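Local coordinates for protein AxyAgu115A (Amphibacillus xylanus NBRC 15112, PDB 6NPS) that acts as a family GH115 alpha-glucuronidase, probably hydrolysing glucuronic acid side groups from xylans such as arabinoglucuronoxylan, at residues Leu323-Ile328 against Pro367-Ser372; Leu350-Glu355 against Leu380-Asp385; Val356-Tyr361 against Asn389-Pro394; Ser869-Arg874 against Asp897-Asp902. The protein carries 3 engineered substitutions. All coordinates share one frame; numbering follows the deposited sequence. Where two conformers were deposited one is given.

Interaction 1 of 4, residues Leu323-Ile328 against Pro367-Ser372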
loop_
_atom_site.group_PDB
_atom_site.type_symbol
_atom_site.label_atom_id
_atom_site.label_comp_id
_atom_site.label_asym_id
_atom_site.label_seq_id
_atom_site.Cartn_x
_atom_site.Cartn_y
_atom_site.Cartn_z
ATOM N N LEU A 323 -8.729 -18.128 45.378
ATOM C CA LEU A 323 -9.000 -16.788 45.880
ATOM C C LEU A 323 -10.503 -16.493 45.893
ATOM O O LEU A 323 -11.059 -16.120 46.933
ATOM C CB LEU A 323 -8.233 -15.765 45.038
ATOM C CG LEU A 323 -8.380 -14.289 45.409
ATOM C CD1 LEU A 323 -7.439 -13.920 46.572
ATOM C CD2 LEU A 323 -8.173 -13.409 44.159
ATOM N N LEU A 324 -11.178 -16.673 44.745
ATOM C CA LEU A 324 -12.613 -16.387 44.663
ATOM C C LEU A 324 -13.408 -17.166 45.697
ATOM O O LEU A 324 -14.368 -16.645 46.272
ATOM C CB LEU A 324 -13.141 -16.697 43.265
ATOM C CG LEU A 324 -12.927 -15.544 42.285
ATOM C CD1 LEU A 324 -13.683 -15.783 40.975
ATOM C CD2 LEU A 324 -13.297 -14.193 42.912
ATOM N N ARG A 325 -13.046 -18.418 45.941
ATOM C CA ARG A 325 -13.744 -19.179 46.968
ATOM C C ARG A 325 -13.612 -18.508 48.328
ATOM O O ARG A 325 -14.545 -18.550 49.143
ATOM C CB ARG A 325 -13.207 -20.606 47.015
ATOM C CG ARG A 325 -14.240 -21.639 47.465
ATOM C CD ARG A 325 -13.669 -23.050 47.447
ATOM N NE ARG A 325 -13.291 -23.491 46.101
ATOM C CZ ARG A 325 -14.108 -24.111 45.250
ATOM N NH1 ARG A 325 -15.369 -24.362 45.590
ATOM N NH2 ARG A 325 -13.660 -24.483 44.057
ATOM N N ASP A 326 -12.441 -17.905 48.589
ATOM C CA ASP A 326 -12.176 -17.298 49.886
ATOM C C ASP A 326 -12.922 -15.986 50.006
ATOM O O ASP A 326 -13.579 -15.711 51.017
ATOM C CB ASP A 326 -10.661 -17.092 50.086
ATOM C CG ASP A 326 -10.267 -17.013 51.572
ATOM O OD1 ASP A 326 -9.054 -16.903 51.888
ATOM O OD2 ASP A 326 -11.173 -17.065 52.432
ATOM N N VAL A 327 -12.807 -15.142 48.993
ATOM C CA VAL A 327 -13.535 -13.883 48.981
ATOM C C VAL A 327 -15.026 -14.117 49.238
ATOM O O VAL A 327 -15.602 -13.583 50.198
ATOM C CB VAL A 327 -13.278 -13.156 47.653
ATOM C CG1 VAL A 327 -14.218 -12.004 47.483
ATOM C CG2 VAL A 327 -11.803 -12.702 47.570
ATOM N N ILE A 328 -15.653 -14.975 48.419
ATOM C CA ILE A 328 -17.106 -15.166 48.485
ATOM C C ILE A 328 -17.538 -15.636 49.869
ATOM O O ILE A 328 -18.531 -15.151 50.435
ATOM C CB ILE A 328 -17.576 -16.140 47.378
ATOM C CG1 ILE A 328 -17.544 -15.434 46.029
ATOM C CG2 ILE A 328 -18.969 -16.627 47.704
ATOM C CD1 ILE A 328 -17.642 -16.333 44.746
ATOM N N PRO A 367 -10.913 -28.997 40.200
ATOM C CA PRO A 367 -12.377 -29.124 40.274
ATOM C C PRO A 367 -12.844 -27.703 40.570
ATOM O O PRO A 367 -12.589 -27.179 41.660
ATOM C CB PRO A 367 -12.585 -30.146 41.402
ATOM C CG PRO A 367 -11.355 -30.032 42.253
ATOM C CD PRO A 367 -10.227 -29.674 41.318
ATOM N N GLY A 368 -13.544 -27.092 39.605
ATOM C CA GLY A 368 -13.840 -25.663 39.554
ATOM C C GLY A 368 -14.853 -25.136 40.567
ATOM O O GLY A 368 -15.306 -25.842 41.479
ATOM N N LEU A 369 -15.228 -23.862 40.389
ATOM C CA LEU A 369 -16.060 -23.158 41.361
ATOM C C LEU A 369 -17.544 -23.500 41.249
ATOM O O LEU A 369 -18.286 -23.295 42.218
ATOM C CB LEU A 369 -15.864 -21.645 41.212
ATOM C CG LEU A 369 -16.297 -20.770 42.397
ATOM C CD1 LEU A 369 -15.921 -21.392 43.751
ATOM C CD2 LEU A 369 -15.681 -19.388 42.288
ATOM N N ILE A 370 -17.983 -24.030 40.104
ATOM C CA ILE A 370 -19.389 -24.377 39.913
ATOM C C ILE A 370 -19.875 -25.308 41.020
ATOM O O ILE A 370 -19.129 -26.161 41.517
ATOM C CB ILE A 370 -19.582 -25.006 38.522
ATOM C CG1 ILE A 370 -21.002 -25.547 38.330
ATOM C CG2 ILE A 370 -18.570 -26.115 38.287
ATOM C CD1 ILE A 370 -21.324 -25.846 36.865
ATOM N N ASN A 371 -21.136 -25.123 41.421
ATOM C CA ASN A 371 -21.874 -25.908 42.411
ATOM C C ASN A 371 -21.357 -25.705 43.827
ATOM O O ASN A 371 -21.775 -26.436 44.742
ATOM C CB ASN A 371 -21.878 -27.404 42.102
ATOM C CG ASN A 371 -23.159 -27.856 41.397
ATOM O OD1 ASN A 371 -23.127 -28.204 40.223
ATOM N ND2 ASN A 371 -24.281 -27.867 42.121
ATOM N N SER A 372 -20.465 -24.733 44.043
ATOM C CA SER A 372 -20.104 -24.351 45.399
ATOM C C SER A 372 -21.359 -24.037 46.208
ATOM O O SER A 372 -22.327 -23.465 45.706
ATOM C CB SER A 372 -19.180 -23.133 45.374
ATOM O OG SER A 372 -19.382 -22.345 46.530
#
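Leu324, Arg325 and Ile328 on one side of helix 317-338 meet Leu369 in the loop that follows helix 356-361, a helix-to-loop contact in the outer layer of a TIM-type barrel. The loop presents its leucine at the first position of a type II beta turn, Leu369 to Ser372, closed by a backbone bond from Ser372 N to Leu369 O of 3.2 Å. A forked, apolar side chain suits this place, because its two methyls serve different neighbours. Leu369 CD2 turns to the helix, 3.8 Å from Leu324 CB and 4.4 Å from Ile328 CD1. Leu369 CD1 lies over one face of the Arg325 guanidinium, nearer its rim than its centre, 3.5 Å from Arg325 NH1. CG anti to the backbone N (chi1 -150°) and a bend at chi3 (-63°) lay the arginine head past the leucine, with its edge turned to the loop backbone. Arginine suits the place because its flat face packs on a methyl while its edge can donate. Leu324 also rests on Val356 and Phe359, so the same leucine touches helix 356-361. At the guanidinium edge, Arg325 NH2 gives a weak hydrogen bond to Gly368 O, 3.3 Å long.

Interaction 2 of 4, residues Leu350-Glu355 against Leu380-Asp385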
loop_
_atom_site.group_PDB
_atom_site.type_symbol
_atom_site.label_atom_id
_atom_site.label_comp_id
_atom_site.label_asym_id
_atom_site.label_seq_id
_atom_site.Cartn_x
_atom_site.Cartn_y
_atom_site.Cartn_z
ATOM N N LEU A 350 -23.045 -13.103 41.055
ATOM C CA LEU A 350 -21.641 -13.341 40.754
ATOM C C LEU A 350 -21.481 -13.274 39.242
ATOM O O LEU A 350 -22.170 -13.989 38.509
ATOM C CB LEU A 350 -21.181 -14.685 41.310
ATOM C CG LEU A 350 -19.787 -15.033 40.788
ATOM C CD1 LEU A 350 -18.745 -14.103 41.440
ATOM C CD2 LEU A 350 -19.485 -16.494 41.095
ATOM N N ALA A 351 -20.622 -12.381 38.773
ATOM C CA ALA A 351 -20.424 -12.205 37.345
ATOM C C ALA A 351 -19.432 -13.243 36.840
ATOM O O ALA A 351 -18.307 -13.317 37.337
ATOM C CB ALA A 351 -19.923 -10.795 37.060
ATOM N N LEU A 352 -19.839 -14.060 35.868
ATOM C CA LEU A 352 -18.875 -14.889 35.141
ATOM C C LEU A 352 -18.347 -14.132 33.919
ATOM O O LEU A 352 -18.450 -14.584 32.785
ATOM C CB LEU A 352 -19.508 -16.214 34.742
ATOM C CG LEU A 352 -20.180 -16.899 35.915
ATOM C CD1 LEU A 352 -20.700 -18.257 35.494
ATOM C CD2 LEU A 352 -19.237 -17.010 37.109
ATOM N N TYR A 353 -17.781 -12.944 34.177
ATOM C CA TYR A 353 -17.377 -12.008 33.124
ATOM C C TYR A 353 -15.926 -12.245 32.721
ATOM O O TYR A 353 -15.047 -12.301 33.584
ATOM C CB TYR A 353 -17.557 -10.548 33.575
ATOM C CG TYR A 353 -17.240 -9.488 32.513
ATOM C CD1 TYR A 353 -17.993 -9.402 31.327
ATOM C CD2 TYR A 353 -16.185 -8.592 32.680
ATOM C CE1 TYR A 353 -17.708 -8.452 30.360
ATOM C CE2 TYR A 353 -15.889 -7.621 31.728
ATOM C CZ TYR A 353 -16.657 -7.558 30.553
ATOM O OH TYR A 353 -16.385 -6.616 29.573
ATOM N N LYS A 354 -15.692 -12.350 31.396
ATOM C CA LYS A 354 -14.388 -12.564 30.760
ATOM C C LYS A 354 -13.622 -13.723 31.389
ATOM O O LYS A 354 -14.080 -14.872 31.348
ATOM C CB LYS A 354 -13.539 -11.288 30.807
ATOM C CG LYS A 354 -13.811 -10.321 29.658
ATOM C CD LYS A 354 -13.403 -8.917 30.048
ATOM C CE LYS A 354 -13.128 -8.053 28.837
ATOM N NZ LYS A 354 -11.763 -8.321 28.304
ATOM N N GLU A 355 -12.461 -13.427 31.996
ATOM C CA GLU A 355 -11.615 -14.480 32.536
ATOM C C GLU A 355 -12.283 -15.265 33.659
ATOM O O GLU A 355 -11.782 -16.334 34.023
ATOM C CB GLU A 355 -10.283 -13.874 33.030
ATOM C CG GLU A 355 -10.354 -13.221 34.420
ATOM C CD GLU A 355 -10.794 -11.744 34.371
ATOM O OE1 GLU A 355 -10.908 -11.170 33.251
ATOM O OE2 GLU A 355 -11.031 -11.160 35.458
ATOM N N LEU A 380 -26.198 -16.249 38.862
ATOM C CA LEU A 380 -24.933 -16.470 38.160
ATOM C C LEU A 380 -25.037 -15.733 36.845
ATOM O O LEU A 380 -25.780 -16.146 35.939
ATOM C CB LEU A 380 -24.653 -17.960 37.980
ATOM C CG LEU A 380 -24.487 -18.741 39.298
ATOM C CD1 LEU A 380 -24.399 -20.248 39.109
ATOM C CD2 LEU A 380 -23.231 -18.272 40.020
ATOM N N MET A 381 -24.345 -14.607 36.744
ATOM C CA MET A 381 -24.535 -13.741 35.592
ATOM C C MET A 381 -23.530 -14.130 34.516
ATOM O O MET A 381 -22.317 -13.952 34.702
ATOM C CB MET A 381 -24.391 -12.267 35.953
ATOM C CG MET A 381 -24.784 -11.404 34.736
ATOM S SD MET A 381 -24.533 -9.658 35.014
ATOM C CE MET A 381 -22.782 -9.631 35.303
ATOM N N LEU A 382 -24.032 -14.704 33.414
ATOM C CA LEU A 382 -23.224 -14.992 32.238
ATOM C C LEU A 382 -23.056 -13.707 31.431
ATOM O O LEU A 382 -23.777 -12.719 31.624
ATOM C CB LEU A 382 -23.880 -16.089 31.374
ATOM C CG LEU A 382 -24.080 -17.411 32.148
ATOM C CD1 LEU A 382 -25.091 -18.340 31.506
ATOM C CD2 LEU A 382 -22.764 -18.125 32.329
ATOM N N CYS A 383 -22.104 -13.716 30.508
ATOM C CA CYS A 383 -21.803 -12.497 29.774
ATOM C C CYS A 383 -21.627 -12.866 28.316
ATOM O O CYS A 383 -21.206 -13.991 28.007
ATOM C CB CYS A 383 -20.538 -11.818 30.326
ATOM S SG CYS A 383 -20.659 -11.582 32.171
ATOM N N ASP A 384 -21.974 -11.932 27.425
ATOM C CA ASP A 384 -21.592 -12.087 26.023
ATOM C C ASP A 384 -20.091 -11.817 25.866
ATOM O O ASP A 384 -19.357 -11.618 26.838
ATOM C CB ASP A 384 -22.427 -11.174 25.122
ATOM C CG ASP A 384 -22.025 -9.683 25.213
ATOM O OD1 ASP A 384 -21.216 -9.276 26.089
ATOM O OD2 ASP A 384 -22.543 -8.894 24.366
ATOM N N ASP A 385 -19.612 -11.834 24.619
ATOM C CA ASP A 385 -18.195 -11.686 24.367
ATOM C C ASP A 385 -17.793 -10.222 24.176
ATOM O O ASP A 385 -16.728 -9.959 23.612
ATOM C CB ASP A 385 -17.792 -12.516 23.146
ATOM C CG ASP A 385 -18.466 -12.042 21.844
ATOM O OD1 ASP A 385 -19.318 -11.112 21.837
ATOM O OD2 ASP A 385 -18.127 -12.614 20.788
HETATM O O HOH W 1 -20.080 -15.722 30.619
HETATM O O HOH W 2 -17.207 -11.652 28.482
#
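Leu350 and Ala351 pair with Leu380 and Met381 as neighbouring parallel strands of the TIM-type barrel, the two strands of a beta-alpha-beta unit whose crossover carries helix 356-361. Met381 N donates to Leu350 O at 2.9 Å, and Leu352 N returns to Met381 O at 2.7 Å. Beyond these bonds the chains separate slightly and a water bridges Cys383 N and Leu352 O. On one face of the sheet the small Ala351 leaves room for the long Met381, whose bent end puts CE 3.6 Å from Ala351 CB. Leu350 and Leu380 point to the other face; further along, Leu352 and Leu382 lie alongside, pointing the same way, with Leu352 CD1 3.8 Å from Leu382 CD2.

Tyr353 can be followed outward from the backbone. Its CB is 3.6 Å from Cys383 SG, its CG is 4.0 Å from the same sulfur, and CD1 meets both SG and Cys383 CB. With CG anti to the backbone N (chi1 -177°), the ring runs alongside the cysteine, while Lys354 CG lies over one face. His246 stacks on the ring, and the distant OH bonds Asn386 and a glycerol, probably from the crystallisation liquor, which may mark a pocket at this end of the barrel. A small, polarisable thiol suits the ring's rim: in this sulfur-aromatic contact Cys383 SG sits at the edge, 82° off the ring normal, and 3.5 Å from Tyr353 CD1.

Interaction 3 of 4, residues Val356-Tyr361 against Asn389-Pro394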
loop_
_atom_site.group_PDB
_atom_site.type_symbol
_atom_site.label_atom_id
_atom_site.label_comp_id
_atom_site.label_asym_id
_atom_site.label_seq_id
_atom_site.Cartn_x
_atom_site.Cartn_y
_atom_site.Cartn_z
ATOM N N VAL A 356 -13.390 -14.766 34.222
ATOM C CA VAL A 356 -14.004 -15.440 35.369
ATOM C C VAL A 356 -14.747 -16.713 34.936
ATOM O O VAL A 356 -14.810 -17.690 35.704
ATOM C CB VAL A 356 -14.942 -14.480 36.140
ATOM C CG1 VAL A 356 -15.448 -15.159 37.430
ATOM C CG2 VAL A 356 -14.242 -13.148 36.461
ATOM N N GLU A 357 -15.337 -16.722 33.727
ATOM C CA GLU A 357 -16.006 -17.924 33.212
ATOM C C GLU A 357 -15.115 -19.166 33.266
ATOM O O GLU A 357 -15.585 -20.207 33.756
ATOM C CB GLU A 357 -16.535 -17.668 31.784
ATOM C CG GLU A 357 -17.566 -18.705 31.273
ATOM C CD GLU A 357 -18.026 -18.472 29.812
ATOM O OE1 GLU A 357 -17.169 -18.545 28.896
ATOM O OE2 GLU A 357 -19.247 -18.238 29.580
ATOM N N PRO A 358 -13.844 -19.138 32.825
ATOM C CA PRO A 358 -12.950 -20.271 33.144
ATOM C C PRO A 358 -12.807 -20.548 34.643
ATOM O O PRO A 358 -12.554 -21.693 35.031
ATOM C CB PRO A 358 -11.613 -19.850 32.514
ATOM C CG PRO A 358 -12.006 -18.962 31.368
ATOM C CD PRO A 358 -13.212 -18.203 31.862
ATOM N N PHE A 359 -12.950 -19.534 35.498
ATOM C CA PHE A 359 -12.817 -19.773 36.935
ATOM C C PHE A 359 -14.009 -20.555 37.460
ATOM O O PHE A 359 -13.872 -21.343 38.407
ATOM C CB PHE A 359 -12.676 -18.449 37.694
ATOM C CG PHE A 359 -11.459 -17.627 37.303
ATOM C CD1 PHE A 359 -10.392 -18.195 36.617
ATOM C CD2 PHE A 359 -11.379 -16.284 37.650
ATOM C CE1 PHE A 359 -9.276 -17.437 36.275
ATOM C CE2 PHE A 359 -10.266 -15.523 37.312
ATOM C CZ PHE A 359 -9.216 -16.100 36.620
ATOM N N PHE A 360 -15.172 -20.377 36.829
ATOM C CA PHE A 360 -16.400 -20.995 37.322
ATOM C C PHE A 360 -16.384 -22.505 37.087
ATOM O O PHE A 360 -16.602 -23.297 38.018
ATOM C CB PHE A 360 -17.610 -20.328 36.645
ATOM C CG PHE A 360 -18.946 -20.943 37.012
ATOM C CD1 PHE A 360 -19.412 -20.908 38.321
ATOM C CD2 PHE A 360 -19.730 -21.554 36.040
ATOM C CE1 PHE A 360 -20.643 -21.468 38.651
ATOM C CE2 PHE A 360 -20.954 -22.118 36.359
ATOM C CZ PHE A 360 -21.416 -22.077 37.662
ATOM N N TYR A 361 -16.076 -22.922 35.856
ATOM C CA TYR A 361 -16.162 -24.335 35.489
ATOM C C TYR A 361 -14.959 -25.138 35.999
ATOM O O TYR A 361 -15.133 -26.173 36.657
ATOM C CB TYR A 361 -16.300 -24.450 33.976
ATOM C CG TYR A 361 -17.568 -23.823 33.423
ATOM C CD1 TYR A 361 -18.825 -24.311 33.775
ATOM C CD2 TYR A 361 -17.507 -22.767 32.510
ATOM C CE1 TYR A 361 -19.983 -23.755 33.260
ATOM C CE2 TYR A 361 -18.668 -22.203 31.977
ATOM C CZ TYR A 361 -19.902 -22.705 32.359
ATOM O OH TYR A 361 -21.045 -22.134 31.832
ATOM N N ASN A 389 -22.262 -11.448 21.034
ATOM C CA ASN A 389 -22.359 -12.889 20.826
ATOM C C ASN A 389 -22.292 -13.554 22.191
ATOM O O ASN A 389 -21.328 -13.339 22.931
ATOM C CB ASN A 389 -21.218 -13.382 19.941
ATOM C CG ASN A 389 -21.099 -12.568 18.680
ATOM O OD1 ASN A 389 -21.995 -12.628 17.798
ATOM N ND2 ASN A 389 -20.007 -11.791 18.566
ATOM N N LEU A 390 -23.313 -14.337 22.536
ATOM C CA LEU A 390 -23.251 -15.060 23.803
ATOM C C LEU A 390 -22.008 -15.935 23.857
ATOM O O LEU A 390 -21.404 -16.269 22.832
ATOM C CB LEU A 390 -24.477 -15.943 24.003
ATOM C CG LEU A 390 -25.831 -15.255 23.794
ATOM C CD1 LEU A 390 -26.982 -16.209 24.172
ATOM C CD2 LEU A 390 -25.957 -13.930 24.563
ATOM N N ARG A 391 -21.650 -16.315 25.080
ATOM C CA ARG A 391 -20.623 -17.308 25.345
ATOM C C ARG A 391 -21.296 -18.599 25.799
ATOM O O ARG A 391 -22.272 -19.037 25.178
ATOM C CB ARG A 391 -19.632 -16.748 26.393
ATOM C CG ARG A 391 -18.927 -15.472 25.883
ATOM C CD ARG A 391 -17.990 -14.879 26.971
ATOM N NE ARG A 391 -16.918 -15.817 27.242
ATOM C CZ ARG A 391 -16.020 -15.678 28.212
ATOM N NH1 ARG A 391 -16.072 -14.630 29.032
ATOM N NH2 ARG A 391 -15.078 -16.599 28.368
ATOM N N THR A 392 -20.796 -19.237 26.849
ATOM C CA THR A 392 -21.443 -20.468 27.286
ATOM C C THR A 392 -22.746 -20.154 28.006
ATOM O O THR A 392 -22.992 -19.026 28.455
ATOM C CB THR A 392 -20.554 -21.289 28.199
ATOM O OG1 THR A 392 -20.354 -20.570 29.417
ATOM C CG2 THR A 392 -19.231 -21.570 27.508
ATOM N N LEU A 393 -23.595 -21.170 28.089
ATOM C CA LEU A 393 -24.956 -21.041 28.576
ATOM C C LEU A 393 -25.233 -22.248 29.463
ATOM O O LEU A 393 -24.525 -23.261 29.381
ATOM C CB LEU A 393 -25.931 -20.980 27.386
ATOM C CG LEU A 393 -25.841 -19.731 26.479
ATOM C CD1 LEU A 393 -26.767 -19.913 25.264
ATOM C CD2 LEU A 393 -26.165 -18.393 27.234
ATOM N N PRO A 394 -26.271 -22.191 30.296
ATOM C CA PRO A 394 -26.516 -23.307 31.223
ATOM C C PRO A 394 -26.814 -24.626 30.503
ATOM O O PRO A 394 -27.625 -24.682 29.572
ATOM C CB PRO A 394 -27.722 -22.829 32.038
ATOM C CG PRO A 394 -27.682 -21.323 31.933
ATOM C CD PRO A 394 -27.203 -21.073 30.527
HETATM O O HOH W 3 -16.659 -18.637 26.325
HETATM O O HOH W 4 -22.227 -24.139 30.111
#
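Glu357, near the beginning of helix 356-361, reaches Arg391 and Thr392 in the loop after strand 379-383, a polar helix-to-loop contact within the TIM-type barrel. The glutamate leaves the helix with CG anti to its own N (chi1 -165°) and stays extended, which carries the carboxylate fully across. Its two oxygens then divide the work. Glu357 OE2 takes two donors from the same face of its plane: Thr392 N, on the syn side at 3.3 Å, and Thr392 OG1, from well above the plane at 2.6 Å. Threonine suits this double grip because OG1 stands between backbone N and carbonyl carbon (chi1 66°), aimed at the same oxygen as its own amide.

Glu357 OE1 forms a salt bridge with Arg391 NH2 at 2.9 Å. The guanidinium, swung round by a bend in its chain, is met over a face, its plane 57° from the carboxylate, and NH1 is spared for Lys354 O. A water bridges OE1 to Arg391 NE. With an alanine in place of Glu357, Arg391 would probably lose this charge partner, and Thr392 N and OG1 the oxygen they share.

Tyr361, one turn along the helix, has CG beside its backbone N and Phe360 CD2 over one face of its ring, and brings its hydroxyl to the loop. Tyr361 OH lies 3.0 Å from Thr392 OG1, and 2.9 Å from a water that donates to Leu393 O.

Interaction 4 of 4, residues Ser869-Arg874 against Asp897-Asp902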
loop_
_atom_site.group_PDB
_atom_site.type_symbol
_atom_site.label_atom_id
_atom_site.label_comp_id
_atom_site.label_asym_id
_atom_site.label_seq_id
_atom_site.Cartn_x
_atom_site.Cartn_y
_atom_site.Cartn_z
ATOM N N SER A 869 -20.914 -17.103 16.165
ATOM C CA SER A 869 -21.368 -17.562 17.467
ATOM C C SER A 869 -20.255 -18.282 18.218
ATOM O O SER A 869 -19.336 -18.858 17.626
ATOM C CB SER A 869 -22.559 -18.501 17.291
ATOM O OG SER A 869 -23.724 -17.727 17.146
ATOM N N ASN A 870 -20.378 -18.289 19.543
ATOM C CA ASN A 870 -19.424 -18.999 20.364
ATOM C C ASN A 870 -20.030 -20.306 20.857
ATOM O O ASN A 870 -21.250 -20.395 21.011
ATOM C CB ASN A 870 -19.027 -18.111 21.550
ATOM C CG ASN A 870 -18.410 -16.820 21.093
ATOM O OD1 ASN A 870 -17.417 -16.849 20.368
ATOM N ND2 ASN A 870 -18.984 -15.679 21.485
ATOM N N PRO A 871 -19.225 -21.347 21.105
ATOM C CA PRO A 871 -19.786 -22.598 21.626
ATOM C C PRO A 871 -20.579 -22.357 22.904
ATOM O O PRO A 871 -20.192 -21.547 23.760
ATOM C CB PRO A 871 -18.546 -23.464 21.912
ATOM C CG PRO A 871 -17.421 -22.842 21.156
ATOM C CD PRO A 871 -17.749 -21.387 21.020
ATOM N N VAL A 872 -21.686 -23.104 23.052
ATOM C CA VAL A 872 -22.567 -22.931 24.219
ATOM C C VAL A 872 -22.150 -23.756 25.425
ATOM O O VAL A 872 -22.722 -23.573 26.517
ATOM C CB VAL A 872 -24.037 -23.286 23.896
ATOM C CG1 VAL A 872 -24.520 -22.438 22.773
ATOM C CG2 VAL A 872 -24.175 -24.796 23.555
ATOM N N THR A 873 -21.183 -24.662 25.281
ATOM C CA THR A 873 -20.706 -25.431 26.428
ATOM C C THR A 873 -19.223 -25.152 26.677
ATOM O O THR A 873 -18.514 -24.598 25.833
ATOM C CB THR A 873 -20.897 -26.948 26.261
ATOM O OG1 THR A 873 -19.855 -27.468 25.425
ATOM C CG2 THR A 873 -22.286 -27.316 25.704
ATOM N N ARG A 874 -18.751 -25.572 27.850
ATOM C CA ARG A 874 -17.358 -25.319 28.195
ATOM C C ARG A 874 -16.391 -26.148 27.363
ATOM O O ARG A 874 -15.179 -25.912 27.444
ATOM C CB ARG A 874 -17.126 -25.572 29.684
ATOM C CG ARG A 874 -17.325 -27.018 30.110
ATOM C CD ARG A 874 -17.323 -27.147 31.625
ATOM N NE ARG A 874 -16.320 -28.095 32.113
ATOM C CZ ARG A 874 -15.031 -27.810 32.267
ATOM N NH1 ARG A 874 -14.577 -26.603 31.961
ATOM N NH2 ARG A 874 -14.197 -28.736 32.719
ATOM N N ASP A 897 -9.099 -24.545 14.778
ATOM C CA ASP A 897 -8.260 -25.155 15.800
ATOM C C ASP A 897 -7.925 -24.137 16.885
ATOM O O ASP A 897 -7.543 -22.998 16.588
ATOM C CB ASP A 897 -6.957 -25.679 15.182
ATOM C CG ASP A 897 -7.192 -26.666 14.053
ATOM O OD1 ASP A 897 -6.626 -26.453 12.956
ATOM O OD2 ASP A 897 -7.924 -27.659 14.264
ATOM N N GLY A 898 -8.083 -24.550 18.139
ATOM C CA GLY A 898 -7.717 -23.702 19.257
ATOM C C GLY A 898 -8.608 -22.505 19.492
ATOM O O GLY A 898 -8.204 -21.575 20.198
ATOM N N TYR A 899 -9.819 -22.504 18.929
ATOM C CA TYR A 899 -10.695 -21.348 19.030
ATOM C C TYR A 899 -11.018 -21.010 20.481
ATOM O O TYR A 899 -11.243 -21.897 21.307
ATOM C CB TYR A 899 -11.993 -21.619 18.271
ATOM C CG TYR A 899 -12.944 -20.473 18.345
ATOM C CD1 TYR A 899 -12.916 -19.474 17.388
ATOM C CD2 TYR A 899 -13.895 -20.392 19.367
ATOM C CE1 TYR A 899 -13.790 -18.411 17.453
ATOM C CE2 TYR A 899 -14.783 -19.327 19.429
ATOM C CZ TYR A 899 -14.710 -18.348 18.477
ATOM O OH TYR A 899 -15.562 -17.290 18.519
ATOM N N HIS A 900 -11.078 -19.714 20.786
ATOM C CA HIS A 900 -11.568 -19.285 22.094
ATOM C C HIS A 900 -11.844 -17.793 22.031
ATOM O O HIS A 900 -11.155 -17.054 21.323
ATOM C CB HIS A 900 -10.573 -19.613 23.239
ATOM C CG HIS A 900 -9.236 -18.951 23.091
ATOM N ND1 HIS A 900 -8.287 -19.389 22.191
ATOM C CD2 HIS A 900 -8.686 -17.885 23.725
ATOM C CE1 HIS A 900 -7.214 -18.617 22.272
ATOM N NE2 HIS A 900 -7.432 -17.698 23.194
ATOM N N VAL A 901 -12.872 -17.361 22.758
ATOM C CA VAL A 901 -13.126 -15.934 22.882
ATOM C C VAL A 901 -11.859 -15.225 23.358
ATOM O O VAL A 901 -11.125 -15.724 24.230
ATOM C CB VAL A 901 -14.321 -15.713 23.829
ATOM C CG1 VAL A 901 -14.517 -14.236 24.140
ATOM C CG2 VAL A 901 -15.593 -16.313 23.199
ATOM N N ASP A 902 -11.580 -14.069 22.747
ATOM C CA ASP A 902 -10.411 -13.221 22.900
ATOM C C ASP A 902 -9.194 -13.778 22.168
ATOM O O ASP A 902 -8.128 -13.162 22.245
ATOM C CB ASP A 902 -10.038 -12.951 24.369
ATOM C CG ASP A 902 -11.098 -12.129 25.090
ATOM O OD1 ASP A 902 -11.463 -12.485 26.240
ATOM O OD2 ASP A 902 -11.582 -11.135 24.493
#
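Asn870 and Tyr899 join two loops of the C-terminal region, one following strand 858-866 and the other leading into helix 904-912, in a buried contact facing the barrel.

The polar part is one hydrogen bond. Tyr899 OH donates to Asn870 OD1 at 2.7 Å, meeting the carbonyl almost end-on with a C=O to donor angle of 168°. The side chains cross at about a right angle, yet their flat groups are only 33° apart, and OD1 lies at the ring's edge. Tyrosine suits the place because its ring stem, with CG anti to the backbone N (chi1 179°), delivers the hydroxyl far from its own loop. Within that loop His900 ND1 bonds Gly898 O at 3.0 Å, linking the two residues that flank the tyrosine.

The apolar contact is Pro871 CD against Tyr899 CE2, 3.9 Å apart. Val901 CG2 sets a methyl beside the amide, 3.4 Å from Asn870 OD1. Trp906 of helix 904-912 touches Asn870, Tyr899 and Val901 alike.

An amide is apt at the centre because it offers both an acceptor and donors: Asn870 ND2 bonds Leu390 O and Asp385 OD2 of the barrel. A leucine in place of Asn870 would probably leave the tyrosine hydroxyl without its acceptor and take one donor from Leu390 O and one of several from Asp385 OD2. The contact therefore passes a hydrogen-bond chain from one loop through an amide into the barrel.

Interactions 1, 2 and 3 interlock along the chain, their segments alternating. Interactions 2 and 3 share the beta-alpha-beta unit of strand 348-351, helix 356-361 and strand 379-383, and their centres are about 6 Å apart; interaction 1, about 15 Å from interaction 2, joins the preceding helix 317-338 to the loop within the crossover. Interaction 4 comes much later, in the C-terminal region, yet its centre is only about 10 Å from that of interaction 3. There the loops meet directly, through a probable backbone hydrogen bond from Leu393 N to Val872 O and packing of the Thr392 methyl on Thr873 O. The series thus runs from the barrel's outer helices, through its strands, to the seam with the C-terminal region.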